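PDB 3LRK: alpha-galactosidase 1 from Saccharomyces cerevisiae, which hydrolyses terminal, non-reducing alpha-D-galactose residues from alpha-D-galactosides such as galactose oligosaccharides, galactomannans and galactolipids. Local coordinates for residues F157-K168 with Q190-I200. The protein carries 1 engineered substitution. Numbering follows the deposited sequence.
Sequences FGTPEISYHRYK and QDLTFYWGSGI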
loop_
_atom_site.group_PDB
_atom_site.type_symbol
_atom_site.label_atom_id
_atom_site.label_comp_id
_atom_site.label_asym_id
_atom_site.label_seq_id
_atom_site.Cartn_x
_atom_site.Cartn_y
_atom_site.Cartn_z
ATOM N N PHE A 157 -1.668 3.688 -16.072
ATOM C CA PHE A 157 -1.707 2.580 -15.130
ATOM C C PHE A 157 -1.820 3.184 -13.725
ATOM O O PHE A 157 -1.797 4.414 -13.577
ATOM C CB PHE A 157 -0.444 1.713 -15.270
ATOM C CG PHE A 157 0.792 2.342 -14.697
ATOM C CD1 PHE A 157 1.245 1.977 -13.428
ATOM C CD2 PHE A 157 1.495 3.315 -15.413
ATOM C CE1 PHE A 157 2.386 2.571 -12.874
ATOM C CE2 PHE A 157 2.636 3.915 -14.874
ATOM C CZ PHE A 157 3.079 3.542 -13.592
ATOM N N GLY A 158 -1.932 2.339 -12.703
ATOM C CA GLY A 158 -1.895 2.817 -11.314
ATOM C C GLY A 158 -3.165 2.561 -10.536
ATOM O O GLY A 158 -3.136 2.446 -9.305
ATOM N N THR A 159 -4.275 2.448 -11.259
ATOM C CA THR A 159 -5.552 2.010 -10.693
ATOM C C THR A 159 -6.162 0.925 -11.588
ATOM O O THR A 159 -5.859 0.857 -12.773
ATOM C CB THR A 159 -6.570 3.174 -10.547
ATOM O OG1 THR A 159 -6.988 3.625 -11.843
ATOM C CG2 THR A 159 -5.990 4.354 -9.746
ATOM N N PRO A 160 -7.002 0.039 -11.020
ATOM C CA PRO A 160 -7.737 -0.924 -11.875
ATOM C C PRO A 160 -8.466 -0.274 -13.061
ATOM O O PRO A 160 -8.398 -0.769 -14.192
ATOM C CB PRO A 160 -8.762 -1.523 -10.902
ATOM C CG PRO A 160 -8.046 -1.485 -9.587
ATOM C CD PRO A 160 -7.290 -0.165 -9.591
ATOM N N GLU A 161 -9.146 0.836 -12.808
ATOM C CA GLU A 161 -9.992 1.460 -13.829
ATOM C C GLU A 161 -9.220 1.974 -15.051
ATOM O O GLU A 161 -9.667 1.802 -16.189
ATOM C CB GLU A 161 -10.824 2.574 -13.203
ATOM C CG GLU A 161 -11.817 3.219 -14.147
ATOM C CD GLU A 161 -12.203 4.619 -13.705
ATOM O OE1 GLU A 161 -13.354 5.014 -13.988
ATOM O OE2 GLU A 161 -11.358 5.325 -13.089
ATOM N N ILE A 162 -8.081 2.626 -14.819
ATOM C CA ILE A 162 -7.272 3.117 -15.938
ATOM C C ILE A 162 -6.643 1.983 -16.779
ATOM O O ILE A 162 -6.626 2.064 -18.005
ATOM C CB ILE A 162 -6.209 4.169 -15.498
ATOM C CG1 ILE A 162 -5.573 4.818 -16.732
ATOM C CG2 ILE A 162 -5.148 3.546 -14.575
ATOM C CD1 ILE A 162 -4.882 6.162 -16.446
ATOM N N SER A 163 -6.129 0.941 -16.125
ATOM C CA SER A 163 -5.537 -0.191 -16.857
ATOM C C SER A 163 -6.615 -0.993 -17.598
ATOM O O SER A 163 -6.427 -1.411 -18.747
ATOM C CB SER A 163 -4.751 -1.092 -15.911
ATOM O OG SER A 163 -3.521 -0.482 -15.567
ATOM N N TYR A 164 -7.748 -1.208 -16.936
ATOM C CA TYR A 164 -8.891 -1.843 -17.573
ATOM C C TYR A 164 -9.334 -1.116 -18.852
ATOM O O TYR A 164 -9.560 -1.751 -19.873
ATOM C CB TYR A 164 -10.062 -1.933 -16.589
ATOM C CG TYR A 164 -11.379 -2.297 -17.228
ATOM C CD1 TYR A 164 -11.721 -3.641 -17.457
ATOM C CD2 TYR A 164 -12.291 -1.307 -17.593
ATOM C CE1 TYR A 164 -12.933 -3.976 -18.023
ATOM C CE2 TYR A 164 -13.512 -1.633 -18.178
ATOM C CZ TYR A 164 -13.826 -2.971 -18.384
ATOM O OH TYR A 164 -15.038 -3.305 -18.957
ATOM N N HIS A 165 -9.476 0.206 -18.800
ATOM C CA HIS A 165 -9.934 0.933 -19.987
ATOM C C HIS A 165 -8.921 0.884 -21.141
ATOM O O HIS A 165 -9.313 0.775 -22.305
ATOM C CB HIS A 165 -10.381 2.349 -19.635
ATOM C CG HIS A 165 -11.759 2.393 -19.033
ATOM N ND1 HIS A 165 -12.885 2.006 -19.729
ATOM C CD2 HIS A 165 -12.186 2.741 -17.795
ATOM C CE1 HIS A 165 -13.949 2.136 -18.954
ATOM N NE2 HIS A 165 -13.550 2.569 -17.773
ATOM N N ARG A 166 -7.630 0.888 -20.812
ATOM C CA ARG A 166 -6.565 0.770 -21.832
ATOM C C ARG A 166 -6.603 -0.600 -22.533
ATOM O O ARG A 166 -6.493 -0.679 -23.769
ATOM C CB ARG A 166 -5.181 1.030 -21.214
ATOM C CG ARG A 166 -3.974 0.913 -22.199
ATOM C CD ARG A 166 -2.726 1.673 -21.699
ATOM N NE ARG A 166 -2.423 1.312 -20.318
ATOM C CZ ARG A 166 -1.703 0.271 -19.939
ATOM N NH1 ARG A 166 -1.102 -0.523 -20.841
ATOM N NH2 ARG A 166 -1.567 0.022 -18.640
ATOM N N TYR A 167 -6.759 -1.662 -21.751
ATOM C CA TYR A 167 -6.868 -3.019 -22.308
ATOM C C TYR A 167 -8.203 -3.291 -23.003
ATOM O O TYR A 167 -8.236 -4.002 -24.027
ATOM C CB TYR A 167 -6.473 -4.087 -21.276
ATOM C CG TYR A 167 -4.978 -4.077 -21.126
ATOM C CD1 TYR A 167 -4.359 -3.489 -20.022
ATOM C CD2 TYR A 167 -4.169 -4.579 -22.157
ATOM C CE1 TYR A 167 -2.960 -3.435 -19.929
ATOM C CE2 TYR A 167 -2.794 -4.529 -22.072
ATOM C CZ TYR A 167 -2.193 -3.966 -20.968
ATOM O OH TYR A 167 -0.826 -3.938 -20.919
ATOM N N LYS A 168 -9.280 -2.689 -22.476
ATOM C CA LYS A 168 -10.583 -2.700 -23.142
ATOM C C LYS A 168 -10.581 -2.018 -24.505
ATOM O O LYS A 168 -11.271 -2.474 -25.420
ATOM C CB LYS A 168 -11.693 -2.094 -22.251
ATOM C CG LYS A 168 -13.098 -2.219 -22.862
ATOM C CD LYS A 168 -14.189 -1.866 -21.873
ATOM C CE LYS A 168 -15.578 -2.096 -22.477
ATOM N NZ LYS A 168 -15.931 -1.017 -23.463
ATOM N N GLN A 190 -0.555 -6.117 -13.141
ATOM C CA GLN A 190 -0.548 -4.739 -12.643
ATOM C C GLN A 190 -1.968 -4.239 -12.475
ATOM O O GLN A 190 -2.805 -4.406 -13.377
ATOM C CB GLN A 190 0.224 -3.842 -13.617
ATOM C CG GLN A 190 0.479 -2.411 -13.169
ATOM C CD GLN A 190 1.205 -1.610 -14.242
ATOM O OE1 GLN A 190 0.684 -1.395 -15.349
ATOM N NE2 GLN A 190 2.423 -1.169 -13.925
ATOM N N ASP A 191 -2.230 -3.636 -11.317
ATOM C CA ASP A 191 -3.549 -3.103 -10.976
ATOM C C ASP A 191 -4.628 -4.202 -10.834
ATOM O O ASP A 191 -5.784 -3.978 -11.176
ATOM C CB ASP A 191 -3.972 -2.007 -11.981
ATOM C CG ASP A 191 -2.998 -0.830 -11.992
ATOM O OD1 ASP A 191 -2.519 -0.448 -10.908
ATOM O OD2 ASP A 191 -2.716 -0.307 -13.072
ATOM N N LEU A 192 -4.224 -5.357 -10.292
ATOM C CA LEU A 192 -5.123 -6.479 -9.943
ATOM C C LEU A 192 -5.899 -7.074 -11.117
ATOM O O LEU A 192 -7.120 -7.303 -11.040
ATOM C CB LEU A 192 -6.065 -6.086 -8.794
ATOM C CG LEU A 192 -5.395 -5.480 -7.554
ATOM C CD1 LEU A 192 -6.421 -4.772 -6.675
ATOM C CD2 LEU A 192 -4.638 -6.538 -6.743
ATOM N N THR A 193 -5.163 -7.362 -12.187
ATOM C CA THR A 193 -5.739 -7.831 -13.433
ATOM C C THR A 193 -6.720 -9.001 -13.296
ATOM O O THR A 193 -7.683 -9.065 -14.034
ATOM C CB THR A 193 -4.640 -8.245 -14.425
ATOM O OG1 THR A 193 -3.592 -7.262 -14.408
ATOM C CG2 THR A 193 -5.232 -8.344 -15.839
ATOM N N PHE A 194 -6.455 -9.914 -12.369
ATOM C CA PHE A 194 -7.316 -11.098 -12.149
ATOM C C PHE A 194 -8.783 -10.721 -11.866
ATOM O O PHE A 194 -9.708 -11.522 -12.105
ATOM C CB PHE A 194 -6.749 -11.977 -11.011
ATOM C CG PHE A 194 -6.723 -11.282 -9.670
ATOM C CD1 PHE A 194 -7.886 -11.185 -8.897
ATOM C CD2 PHE A 194 -5.546 -10.710 -9.193
ATOM C CE1 PHE A 194 -7.877 -10.521 -7.688
ATOM C CE2 PHE A 194 -5.529 -10.046 -7.973
ATOM C CZ PHE A 194 -6.705 -9.955 -7.221
ATOM N N TYR A 195 -8.996 -9.506 -11.352
ATOM C CA TYR A 195 -10.351 -9.039 -11.044
ATOM C C TYR A 195 -11.123 -8.577 -12.295
ATOM O O TYR A 195 -12.341 -8.771 -12.378
ATOM C CB TYR A 195 -10.300 -7.881 -10.041
ATOM C CG TYR A 195 -10.449 -8.233 -8.577
ATOM C CD1 TYR A 195 -9.663 -7.588 -7.621
ATOM C CD2 TYR A 195 -11.388 -9.176 -8.134
ATOM C CE1 TYR A 195 -9.789 -7.855 -6.279
ATOM C CE2 TYR A 195 -11.528 -9.451 -6.761
ATOM C CZ TYR A 195 -10.720 -8.786 -5.846
ATOM O OH TYR A 195 -10.818 -9.026 -4.487
ATOM N N TRP A 196 -10.421 -7.983 -13.260
ATOM C CA TRP A 196 -11.068 -7.344 -14.420
ATOM C C TRP A 196 -10.759 -7.942 -15.803
ATOM O O TRP A 196 -11.326 -7.518 -16.810
ATOM C CB TRP A 196 -10.802 -5.829 -14.437
ATOM C CG TRP A 196 -9.338 -5.399 -14.278
ATOM C CD1 TRP A 196 -8.722 -5.019 -13.124
ATOM C CD2 TRP A 196 -8.357 -5.277 -15.315
ATOM N NE1 TRP A 196 -7.412 -4.658 -13.373
ATOM C CE2 TRP A 196 -7.158 -4.826 -14.707
ATOM C CE3 TRP A 196 -8.367 -5.512 -16.701
ATOM C CZ2 TRP A 196 -5.976 -4.605 -15.438
ATOM C CZ3 TRP A 196 -7.192 -5.290 -17.425
ATOM C CH2 TRP A 196 -6.019 -4.833 -16.790
ATOM N N GLY A 197 -9.844 -8.893 -15.850
ATOM C CA GLY A 197 -9.443 -9.495 -17.122
ATOM C C GLY A 197 -10.557 -10.213 -17.863
ATOM O O GLY A 197 -10.638 -10.124 -19.087
ATOM N N SER A 198 -11.439 -10.899 -17.131
ATOM C CA SER A 198 -12.358 -11.883 -17.746
ATOM C C SER A 198 -13.374 -11.309 -18.735
ATOM O O SER A 198 -13.688 -11.944 -19.757
ATOM C CB SER A 198 -13.059 -12.733 -16.677
ATOM O OG SER A 198 -14.018 -11.975 -15.962
ATOM N N GLY A 199 -13.876 -10.111 -18.449
ATOM C CA GLY A 199 -14.887 -9.476 -19.286
ATOM C C GLY A 199 -14.399 -8.902 -20.600
ATOM O O GLY A 199 -15.210 -8.527 -21.457
ATOM N N ILE A 200 -13.076 -8.825 -20.765
ATOM C CA ILE A 200 -12.481 -8.222 -21.958
ATOM C C ILE A 200 -11.350 -9.046 -22.608
ATOM O O ILE A 200 -10.846 -8.653 -23.655
ATOM C CB ILE A 200 -11.911 -6.801 -21.645
ATOM C CG1 ILE A 200 -10.806 -6.881 -20.579
ATOM C CG2 ILE A 200 -13.036 -5.827 -21.215
ATOM C CD1 ILE A 200 -9.955 -5.557 -20.450
HETATM O O HOH W 1 -1.541 -1.990 -16.598
#
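Asp191 accepts both direct hydrogen bonds of this contact, from Gly158 and Ser163, through a single carboxylate oxygen. Gly158 N donates to Asp191 OD2 on its syn side, somewhat out of the carboxylate plane, over 2.8 Å, and Ser163 OG takes the anti lone pair of Asp191 OD2 at 2.6 Å, so one short acidic side chain ties the turn before the helix to its first turn. With phi at 118°, Gly158 suits a backbone shape in which a side chain would collide with the preceding carbonyl. A water donates to both Ser163 OG and Gln190 OE1, extending the network. The Gln190 amide lies nearly parallel to the Phe157 ring, the planes 13° apart, and Gln190 OE1 also accepts a hydrogen bond from Asn150 ND2.

The apolar part centres on Trp196, a knob in the hole formed by Pro160, Ser163, Tyr164 and Tyr167. Its broad indole lies against the helix, with Tyr164 CA 3.9 Å from the centroid of the six-membered ring in a CH-pi contact, while Thr193 CA backs the opposite face. A chi1 of 50° sets the Trp196 ring between its own backbone N and carbonyl carbon, and Trp196 NE1 donates, nearly in the ring plane, to Asp191 O at 2.8 Å, approaching from above the carbonyl plane, which helps fix the ring's rotation. A leucine here would probably leave Asp191 O without this donor and open a gap against Tyr164 and Tyr167. Four residues later, branched Ile200 fills two sites: CG2 meets Tyr164 CE1 at 3.7 Å, and CD1 packs against the backbone where Tyr167 joins Lys168, closest to Lys168 N.

In this TIM-barrel domain, the contact joins helix 160-177, which follows strand 145-149, to the segment leading from strand 182-185 to strand 203-205. Tyr167 OH is hydrogen-bonded to the backbone O of the nucleophile Asp149, and Trp196 also touches Leu185 of strand 182-185.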